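Local atomic coordinates of mitochondrial dynamics protein MID49 (PDB entry 4WOY), a protein that sits in the mitochondrial outer membrane and recruits the fission mediator dynamin-related protein 1 to the mitochondrial surface, where it regulates that protein's GTPase activity. Residues 37-42 with 46-51; 131-136 with 178-183; 245-250 with 304-309; 292-295 with 299-302. The protein carries 1 engineered substitution. All coordinates share one frame; numbering follows the deposited sequence.

Contact 1: 37-42 with 46-51; sequences AYLRSK and LPFGAL
Leu39, in the last turn of helix 18-42, drives its forked tip against Phe48, and almost all of the tight packing lies in this pair. CD2 of Leu39 comes to 3.4 Å from CD2 of Phe48. CD1 of Leu39 stands 3.9 Å from the same ring carbon, CD2 of Phe48. The two side chains cross at about a right angle. With CG swung anti to the backbone N (chi1 -172°), Leu39 brings both methyls to that one carbon, a task for which a branched leucine is well shaped. Trp115 meets the buried ring of Phe48 edge-to-face. On the solvent side the contact is loose: Arg40 extends from the helix over the loop, and its NH2 gets no closer to O of Phe48 than 3.7 Å, a polar approach rather than a bond. A long, charged side chain suits this exposed rim. Pro47 centres an inverse gamma turn, closed by N of Phe48 on O of Leu46, 2.9 Å away. The whole is a helix-loop-strand connection, in which the chain folds back from the helix end and lays an aromatic on it before entering strand 52-54 of the nucleotidyltransferase-like domain.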
# COMPACT_ATOMS: atom_id res chain seq x y z
N ALA A 37 -16.53 -1.03 -15.86
CA ALA A 37 -17.44 -1.28 -16.95
C ALA A 37 -16.76 -2.18 -17.97
O ALA A 37 -17.37 -3.12 -18.50
CB ALA A 37 -17.91 0.03 -17.59
N TYR A 38 -15.48 -1.91 -18.23
CA TYR A 38 -14.71 -2.74 -19.15
C TYR A 38 -14.62 -4.18 -18.66
O TYR A 38 -14.85 -5.11 -19.42
CB TYR A 38 -13.29 -2.20 -19.32
CG TYR A 38 -12.38 -3.22 -19.95
CD1 TYR A 38 -12.29 -3.33 -21.33
CD2 TYR A 38 -11.64 -4.10 -19.17
CE1 TYR A 38 -11.46 -4.27 -21.92
CE2 TYR A 38 -10.82 -5.05 -19.75
CZ TYR A 38 -10.74 -5.13 -21.12
OH TYR A 38 -9.92 -6.08 -21.69
N LEU A 39 -14.28 -4.35 -17.39
CA LEU A 39 -14.04 -5.68 -16.85
C LEU A 39 -15.30 -6.52 -16.88
O LEU A 39 -15.27 -7.69 -17.25
CB LEU A 39 -13.49 -5.58 -15.41
CG LEU A 39 -12.98 -6.83 -14.68
CD1 LEU A 39 -11.62 -6.67 -14.00
CD2 LEU A 39 -14.03 -7.22 -13.66
N ARG A 40 -16.41 -5.91 -16.49
CA ARG A 40 -17.70 -6.59 -16.50
C ARG A 40 -18.15 -6.93 -17.91
O ARG A 40 -18.78 -7.97 -18.15
CB ARG A 40 -18.76 -5.74 -15.80
CG ARG A 40 -18.52 -5.68 -14.30
CD ARG A 40 -19.76 -5.27 -13.54
NE ARG A 40 -19.71 -5.77 -12.16
CZ ARG A 40 -20.53 -6.71 -11.68
NH1 ARG A 40 -21.49 -7.23 -12.45
NH2 ARG A 40 -20.41 -7.12 -10.43
N SER A 41 -17.81 -6.06 -18.85
CA SER A 41 -18.18 -6.26 -20.24
C SER A 41 -17.39 -7.39 -20.89
O SER A 41 -17.96 -8.25 -21.57
CB SER A 41 -17.95 -4.95 -21.01
OG SER A 41 -17.86 -5.17 -22.40
N LYS A 42 -16.08 -7.38 -20.66
CA LYS A 42 -15.15 -8.33 -21.26
C LYS A 42 -15.01 -9.67 -20.51
O LYS A 42 -14.67 -10.70 -21.12
CB LYS A 42 -13.79 -7.66 -21.42
CG LYS A 42 -13.84 -6.41 -22.25
CD LYS A 42 -14.15 -6.71 -23.71
CE LYS A 42 -14.04 -5.46 -24.58
NZ LYS A 42 -15.12 -4.49 -24.27
N LEU A 46 -15.97 -13.85 -14.86
CA LEU A 46 -15.10 -13.70 -13.70
C LEU A 46 -15.76 -12.78 -12.68
O LEU A 46 -15.88 -11.57 -12.92
CB LEU A 46 -13.73 -13.15 -14.09
CG LEU A 46 -12.99 -13.90 -15.19
CD1 LEU A 46 -11.67 -13.19 -15.47
CD2 LEU A 46 -12.77 -15.36 -14.76
N PRO A 47 -16.16 -13.35 -11.53
CA PRO A 47 -16.91 -12.60 -10.53
C PRO A 47 -16.01 -11.73 -9.65
O PRO A 47 -15.69 -12.11 -8.52
CB PRO A 47 -17.60 -13.71 -9.72
CG PRO A 47 -16.65 -14.84 -9.79
CD PRO A 47 -16.00 -14.76 -11.16
N PHE A 48 -15.60 -10.59 -10.19
CA PHE A 48 -14.96 -9.55 -9.42
C PHE A 48 -16.05 -8.68 -8.79
O PHE A 48 -17.13 -8.49 -9.35
CB PHE A 48 -14.03 -8.69 -10.30
CG PHE A 48 -12.78 -9.40 -10.77
CD1 PHE A 48 -11.68 -9.52 -9.93
CD2 PHE A 48 -12.69 -9.91 -12.05
CE1 PHE A 48 -10.53 -10.16 -10.35
CE2 PHE A 48 -11.53 -10.54 -12.50
CZ PHE A 48 -10.45 -10.68 -11.65
N GLY A 49 -15.78 -8.16 -7.60
CA GLY A 49 -16.68 -7.19 -7.01
C GLY A 49 -16.39 -5.84 -7.65
O GLY A 49 -15.49 -5.73 -8.49
N ALA A 50 -17.14 -4.83 -7.24
CA ALA A 50 -16.94 -3.46 -7.71
C ALA A 50 -15.55 -2.94 -7.35
O ALA A 50 -15.04 -3.19 -6.26
CB ALA A 50 -18.03 -2.54 -7.11
N LEU A 51 -14.95 -2.20 -8.28
CA LEU A 51 -13.65 -1.61 -8.02
C LEU A 51 -13.78 -0.56 -6.93
O LEU A 51 -14.66 0.28 -6.97
CB LEU A 51 -13.07 -0.99 -9.30
CG LEU A 51 -12.87 -1.83 -10.56
CD1 LEU A 51 -11.89 -1.16 -11.51
CD2 LEU A 51 -12.40 -3.24 -10.23

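Contact 2: 131-136 with 178-183; sequences ELLRKA and VLMVVP
Leu133 of helix 126-139 meets Val178 and Met180 of strand 173-182, and the contact is made wholly of apolar side chains. Its branched aliphatic part is the meeting of Leu133 with Val178: CD2 of Leu133 lies 3.6 Å from CG1 of Val178, the two side chains running at a slant to one another. Val178 turns this methyl to the helix because CG1 is anti to its backbone N (chi1 -177°). The second kind of contact involves sulfur. Leu133 and Met180 reach toward each other tip to tip, and SD of Met180 sits 3.7 Å from CD2 of Leu133. A bend at the last torsion of Met180 (chi3 -60°) turns the terminal methyl alongside Leu133, where CE of Met180 lies 3.8 Å from CD2 of Leu133 and 4.0 Å from CB of Leu133. One leucine methyl thus fits between a short, stiff valine and a long, flexible methionine. The same layer continues along the helix, with Leu137 on Val178 and Leu129 on Met180. Backbone bonds of Val178 with Glu161 and of Met180 with Ala194 tie the strand to its neighbours. With all three touching residues buried, the helix is held to the sheet by dispersion and the exclusion of water, forces that favour close fit over any precise bond direction.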
# COMPACT_ATOMS: atom_id res chain seq x y z
N GLU A 131 -0.84 -11.77 -15.24
CA GLU A 131 -0.66 -11.79 -16.69
C GLU A 131 -1.96 -11.38 -17.43
O GLU A 131 -1.92 -10.62 -18.39
CB GLU A 131 -0.28 -13.20 -17.17
CG GLU A 131 1.00 -13.78 -16.62
CD GLU A 131 1.22 -15.24 -17.08
OE1 GLU A 131 0.21 -15.91 -17.38
OE2 GLU A 131 2.39 -15.71 -17.09
N LEU A 132 -3.09 -11.88 -16.95
CA LEU A 132 -4.37 -11.59 -17.59
C LEU A 132 -4.72 -10.12 -17.50
O LEU A 132 -5.10 -9.51 -18.47
CB LEU A 132 -5.49 -12.42 -16.96
CG LEU A 132 -6.86 -12.16 -17.61
CD1 LEU A 132 -7.00 -12.94 -18.90
CD2 LEU A 132 -7.98 -12.46 -16.64
N LEU A 133 -4.63 -9.54 -16.32
CA LEU A 133 -4.99 -8.14 -16.15
C LEU A 133 -3.99 -7.19 -16.81
O LEU A 133 -4.39 -6.15 -17.34
CB LEU A 133 -5.14 -7.82 -14.67
CG LEU A 133 -5.74 -6.45 -14.34
CD1 LEU A 133 -7.03 -6.13 -15.12
CD2 LEU A 133 -5.95 -6.36 -12.84
N ARG A 134 -2.71 -7.55 -16.81
CA ARG A 134 -1.70 -6.74 -17.47
C ARG A 134 -2.00 -6.66 -18.97
O ARG A 134 -1.88 -5.60 -19.58
CB ARG A 134 -0.29 -7.29 -17.24
CG ARG A 134 0.85 -6.39 -17.79
CD ARG A 134 2.14 -6.57 -17.02
NE ARG A 134 2.37 -7.98 -16.77
CZ ARG A 134 2.60 -8.50 -15.57
NH1 ARG A 134 2.68 -7.72 -14.50
NH2 ARG A 134 2.77 -9.82 -15.44
N LYS A 135 -2.41 -7.80 -19.53
CA LYS A 135 -2.73 -7.86 -20.95
C LYS A 135 -3.98 -7.04 -21.28
O LYS A 135 -4.00 -6.32 -22.26
CB LYS A 135 -2.94 -9.32 -21.38
CG LYS A 135 -3.07 -9.50 -22.89
CD LYS A 135 -3.21 -10.98 -23.29
CE LYS A 135 -1.85 -11.62 -23.59
NZ LYS A 135 -1.98 -12.99 -24.18
N ALA A 136 -5.00 -7.13 -20.43
CA ALA A 136 -6.23 -6.37 -20.61
C ALA A 136 -6.01 -4.86 -20.47
O ALA A 136 -6.55 -4.06 -21.23
CB ALA A 136 -7.30 -6.84 -19.62
N VAL A 178 -3.56 -0.97 -9.57
CA VAL A 178 -4.69 -1.87 -9.73
C VAL A 178 -4.40 -3.14 -8.96
O VAL A 178 -3.47 -3.88 -9.30
CB VAL A 178 -4.95 -2.21 -11.19
CG1 VAL A 178 -6.18 -3.08 -11.30
CG2 VAL A 178 -5.11 -0.94 -12.01
N LEU A 179 -5.18 -3.38 -7.91
CA LEU A 179 -4.91 -4.49 -7.00
C LEU A 179 -6.02 -5.51 -6.98
O LEU A 179 -7.11 -5.24 -6.45
CB LEU A 179 -4.69 -3.97 -5.58
CG LEU A 179 -3.57 -2.94 -5.41
CD1 LEU A 179 -3.75 -2.23 -4.08
CD2 LEU A 179 -2.18 -3.60 -5.51
N MET A 180 -5.74 -6.69 -7.53
CA MET A 180 -6.69 -7.82 -7.38
C MET A 180 -6.52 -8.42 -5.99
O MET A 180 -5.41 -8.77 -5.59
CB MET A 180 -6.48 -8.89 -8.46
CG MET A 180 -7.02 -8.49 -9.85
SD MET A 180 -6.58 -9.63 -11.17
CE MET A 180 -4.79 -9.60 -11.13
N VAL A 181 -7.59 -8.49 -5.22
CA VAL A 181 -7.45 -8.83 -3.82
C VAL A 181 -8.41 -9.93 -3.38
O VAL A 181 -9.49 -10.10 -3.97
CB VAL A 181 -7.64 -7.57 -2.93
CG1 VAL A 181 -6.64 -6.48 -3.34
CG2 VAL A 181 -9.06 -7.03 -3.03
N VAL A 182 -7.98 -10.71 -2.38
CA VAL A 182 -8.86 -11.67 -1.68
C VAL A 182 -8.83 -11.33 -0.17
O VAL A 182 -7.83 -10.74 0.32
CB VAL A 182 -8.43 -13.16 -1.94
CG1 VAL A 182 -8.31 -13.45 -3.43
CG2 VAL A 182 -7.15 -13.47 -1.29
N PRO A 183 -9.89 -11.71 0.59
CA PRO A 183 -10.09 -11.27 1.99
C PRO A 183 -9.06 -11.65 3.08
O PRO A 183 -9.05 -10.97 4.10
CB PRO A 183 -11.45 -11.88 2.36
CG PRO A 183 -12.18 -11.96 1.08
CD PRO A 183 -11.12 -12.33 0.05

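Contact 3: 245-250 with 304-309; sequences LVRLGW and GNFREE
Two successive bends in Arg247, at chi2 (-72°) and chi3, curl its chain back so that the guanidinium lies over Phe306. The ring side chain comes from the opposite direction, its CG anti to the carbonyl carbon, which brings one ring face under the arginine. Guanidinium and ring are stacked, their planes tilted by 30° and their centres 4.2 Å apart. CZ of Arg247 lies over the ring face, shifted toward the CE1-CZ side and 18° from the ring normal, the arrangement of a cation-pi pair, while NH2 of Arg247 is displaced toward the rim, 3.5 Å from CE1 of Phe306. CB of Arg247, placed by the backbone of the turn, also reaches the ring, 3.6 Å from CZ of Phe306, so that the ring receives both greasy and charged portions of one side chain. Asn305 is placed at the edge of the guanidinium, near its plane, with ND2 3.8 Å from NH2 of Arg247, close but not bonded. The strongest polar partner of Arg247 is Glu310 of helix 308-317, which forms a salt bridge with NH1. Glu310 also accepts the N-H of Arg307, the N-cap of that helix. Arg247 itself sits in a type I turn from Leu245 to Leu248, with N of Leu248 bonded to O of Leu245 at 2.9 Å. Phenylalanine suits its place because it is apolar enough to be buried against Ile314, and its pi face can receive a cation. Across the contact the chemistry is a cation-pi stack; the carboxylate of Glu310, outside both segments, probably offsets the arginine's charge and steadies its flat group.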
# COMPACT_ATOMS: atom_id res chain seq x y z
N LEU A 245 16.93 8.19 1.88
CA LEU A 245 15.86 7.68 2.75
C LEU A 245 14.66 7.17 1.98
O LEU A 245 13.69 6.73 2.58
CB LEU A 245 15.39 8.77 3.70
CG LEU A 245 16.47 9.47 4.51
CD1 LEU A 245 15.81 10.52 5.41
CD2 LEU A 245 17.28 8.46 5.33
N VAL A 246 14.72 7.26 0.66
CA VAL A 246 13.56 6.98 -0.20
C VAL A 246 13.05 5.55 -0.07
O VAL A 246 11.85 5.28 -0.27
CB VAL A 246 13.89 7.31 -1.68
CG1 VAL A 246 13.05 6.49 -2.66
CG2 VAL A 246 13.69 8.79 -1.93
N ARG A 247 13.93 4.62 0.30
CA ARG A 247 13.51 3.23 0.47
C ARG A 247 12.60 3.06 1.70
O ARG A 247 11.79 2.14 1.78
CB ARG A 247 14.74 2.32 0.60
CG ARG A 247 15.48 2.02 -0.69
CD ARG A 247 14.72 1.08 -1.60
NE ARG A 247 14.36 -0.19 -0.97
CZ ARG A 247 15.18 -1.23 -0.84
NH1 ARG A 247 16.42 -1.16 -1.27
NH2 ARG A 247 14.76 -2.35 -0.27
N LEU A 248 12.75 3.96 2.67
CA LEU A 248 11.89 3.98 3.84
C LEU A 248 10.57 4.52 3.39
O LEU A 248 10.43 5.73 3.19
CB LEU A 248 12.48 4.86 4.94
CG LEU A 248 13.76 4.29 5.52
CD1 LEU A 248 14.29 5.18 6.64
CD2 LEU A 248 13.52 2.84 5.98
N GLY A 249 9.61 3.63 3.17
CA GLY A 249 8.34 4.04 2.61
C GLY A 249 7.21 3.97 3.60
O GLY A 249 7.41 3.76 4.79
N TRP A 250 5.99 4.08 3.10
CA TRP A 250 4.81 4.12 3.94
C TRP A 250 4.75 2.95 4.93
O TRP A 250 4.51 3.14 6.12
CB TRP A 250 3.58 4.10 3.06
CG TRP A 250 2.34 4.13 3.83
CD1 TRP A 250 1.71 3.06 4.41
CD2 TRP A 250 1.51 5.26 4.07
NE1 TRP A 250 0.56 3.47 5.03
CE2 TRP A 250 0.41 4.82 4.83
CE3 TRP A 250 1.58 6.61 3.71
CZ2 TRP A 250 -0.60 5.68 5.25
CZ3 TRP A 250 0.59 7.47 4.14
CH2 TRP A 250 -0.50 7.00 4.90
N GLY A 304 14.70 -6.54 5.98
CA GLY A 304 15.34 -7.80 5.63
C GLY A 304 16.06 -7.83 4.30
O GLY A 304 17.12 -8.44 4.16
N ASN A 305 15.46 -7.18 3.31
CA ASN A 305 15.99 -7.16 1.97
C ASN A 305 16.88 -5.94 1.73
O ASN A 305 17.22 -5.63 0.59
CB ASN A 305 14.85 -7.21 0.94
CG ASN A 305 13.90 -6.02 1.06
OD1 ASN A 305 13.82 -5.37 2.12
ND2 ASN A 305 13.15 -5.74 -0.01
N PHE A 306 17.23 -5.22 2.79
CA PHE A 306 18.21 -4.15 2.64
C PHE A 306 19.63 -4.71 2.68
O PHE A 306 19.97 -5.53 3.54
CB PHE A 306 18.06 -3.09 3.73
CG PHE A 306 16.93 -2.14 3.50
CD1 PHE A 306 15.63 -2.60 3.36
CD2 PHE A 306 17.16 -0.78 3.43
CE1 PHE A 306 14.58 -1.71 3.16
CE2 PHE A 306 16.12 0.12 3.22
CZ PHE A 306 14.83 -0.34 3.08
N ARG A 307 20.46 -4.27 1.75
CA ARG A 307 21.86 -4.62 1.78
C ARG A 307 22.54 -3.80 2.88
O ARG A 307 21.98 -2.80 3.36
CB ARG A 307 22.47 -4.43 0.38
CG ARG A 307 23.91 -3.92 0.30
CD ARG A 307 24.39 -3.88 -1.16
NE ARG A 307 23.30 -3.60 -2.09
CZ ARG A 307 22.84 -2.38 -2.37
NH1 ARG A 307 23.36 -1.31 -1.78
NH2 ARG A 307 21.84 -2.23 -3.24
N GLU A 308 23.71 -4.23 3.32
CA GLU A 308 24.33 -3.64 4.50
C GLU A 308 24.65 -2.16 4.32
O GLU A 308 24.38 -1.35 5.22
CB GLU A 308 25.59 -4.43 4.88
CG GLU A 308 26.18 -4.04 6.23
CD GLU A 308 27.20 -5.04 6.74
OE1 GLU A 308 27.60 -5.95 5.97
OE2 GLU A 308 27.60 -4.93 7.92
N GLU A 309 25.16 -1.80 3.14
CA GLU A 309 25.53 -0.42 2.85
C GLU A 309 24.31 0.50 2.85
O GLU A 309 24.40 1.63 3.31
CB GLU A 309 26.23 -0.31 1.50
CG GLU A 309 27.67 -0.77 1.48
CD GLU A 309 28.33 -0.50 0.14
OE1 GLU A 309 27.62 -0.04 -0.78
OE2 GLU A 309 29.55 -0.73 0.02

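Contact 4: 292-295 with 299-302; sequences LPCH and SVNL
Leu292 and Asn301 are joined through a side chain, for N of Leu292 gives its hydrogen to OD1 of Asn301 at 2.9 Å, almost straight at 170° but approaching from above the amide plane. Asn301 can reach because its CG is anti to the backbone N (chi1 175°). Both ends of its amide are engaged: OD1 accepts a second bond from N of Leu303, and ND2 donates to O of Ala290, so both bonding and rotation of the group are fixed. Asparagine, with donor and acceptor side by side, suits this spot. Two backbone bonds follow. N of Leu302 donates to O of Leu292 at 2.7 Å, from above the carbonyl plane, and N of Cys294 donates to O of Val300 at 2.9 Å, nearly in line with that C=O. They flank Pro293 and Asn301, an antiparallel non-hydrogen-bonded pair. A proline has no N-H to give and costs nothing here; its CA adds a C-H...O contact of 3.1 Å to O of Val300. On the buried side, SG of Cys294 packs against CG2 of Val300 at 3.3 Å and, more loosely, CG of Leu302 at 4.2 Å, a small side chain fitted between larger ones beside Gln255 of helix 250-261. The chemistry is that of a single antiparallel bridge in a short hairpin, supplemented by one amide, which supplies the acceptor for Leu292 and ties three backbone sites together.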
# COMPACT_ATOMS: atom_id res chain seq x y z
N LEU A 292 13.26 -4.34 11.52
CA LEU A 292 12.05 -3.54 11.68
C LEU A 292 10.86 -4.43 11.35
O LEU A 292 10.43 -4.49 10.20
CB LEU A 292 12.07 -2.32 10.76
CG LEU A 292 10.89 -1.37 10.92
CD1 LEU A 292 10.85 -0.88 12.34
CD2 LEU A 292 10.96 -0.20 9.92
N PRO A 293 10.37 -5.18 12.34
CA PRO A 293 9.29 -6.16 12.10
C PRO A 293 7.91 -5.52 11.91
O PRO A 293 7.70 -4.44 12.43
CB PRO A 293 9.33 -7.04 13.36
CG PRO A 293 10.03 -6.22 14.41
CD PRO A 293 10.95 -5.27 13.70
N CYS A 294 7.00 -6.17 11.17
CA CYS A 294 5.62 -5.64 11.05
C CYS A 294 4.87 -5.79 12.34
O CYS A 294 4.88 -6.85 12.94
CB CYS A 294 4.81 -6.34 9.97
SG CYS A 294 4.90 -5.64 8.40
N HIS A 295 4.16 -4.74 12.73
CA HIS A 295 3.38 -4.76 13.96
C HIS A 295 2.36 -5.91 13.99
O HIS A 295 2.21 -6.59 15.01
CB HIS A 295 2.68 -3.42 14.16
CG HIS A 295 2.08 -3.26 15.52
ND1 HIS A 295 0.75 -3.52 15.79
CD2 HIS A 295 2.64 -2.91 16.71
CE1 HIS A 295 0.51 -3.30 17.07
NE2 HIS A 295 1.64 -2.94 17.65
N SER A 299 7.00 -11.64 12.05
CA SER A 299 7.94 -12.46 11.32
C SER A 299 8.43 -11.74 10.06
O SER A 299 9.49 -12.07 9.55
CB SER A 299 7.36 -13.84 11.01
OG SER A 299 6.12 -13.76 10.35
N VAL A 300 7.68 -10.77 9.54
CA VAL A 300 8.26 -10.07 8.40
C VAL A 300 9.12 -8.89 8.88
O VAL A 300 8.69 -8.02 9.65
CB VAL A 300 7.21 -9.60 7.31
CG1 VAL A 300 6.35 -10.75 6.86
CG2 VAL A 300 6.36 -8.53 7.80
N ASN A 301 10.36 -8.90 8.42
CA ASN A 301 11.33 -7.87 8.73
C ASN A 301 11.41 -6.89 7.56
O ASN A 301 11.90 -7.22 6.48
CB ASN A 301 12.68 -8.52 9.04
CG ASN A 301 13.77 -7.51 9.25
OD1 ASN A 301 13.52 -6.30 9.39
ND2 ASN A 301 15.01 -8.00 9.31
N LEU A 302 10.90 -5.68 7.77
CA LEU A 302 10.82 -4.72 6.66
C LEU A 302 12.19 -4.22 6.22
O LEU A 302 12.31 -3.55 5.20
CB LEU A 302 9.91 -3.55 7.03
CG LEU A 302 8.41 -3.91 7.01
CD1 LEU A 302 7.57 -2.66 6.95
CD2 LEU A 302 8.07 -4.81 5.83

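In the fold
Contacts 1 and 2 come in series along the chain, while both segments of contact 4 lie between those of contact 3. Contacts 1 and 2 belong to the nucleotidyltransferase-like part, their centres 11 Å apart, and they touch: Phe48 packs on Met180, Leu46 on Leu132 and Tyr38 on Ala136, so helix 18-42, helix 126-139 and the central mixed sheet share one packed region. Contacts 3 and 4 lie in the Mab-21 HhH/H2TH-like part, with centres 13 Å apart; the hairpin of contact 4 runs on into helix 308-317. Contacts 1 and 3, about 36 Å apart between centres, stand on opposite sides of the chain's centre, so the two pairs report on separate parts of the chain, which is predicted to be cytoplasmic.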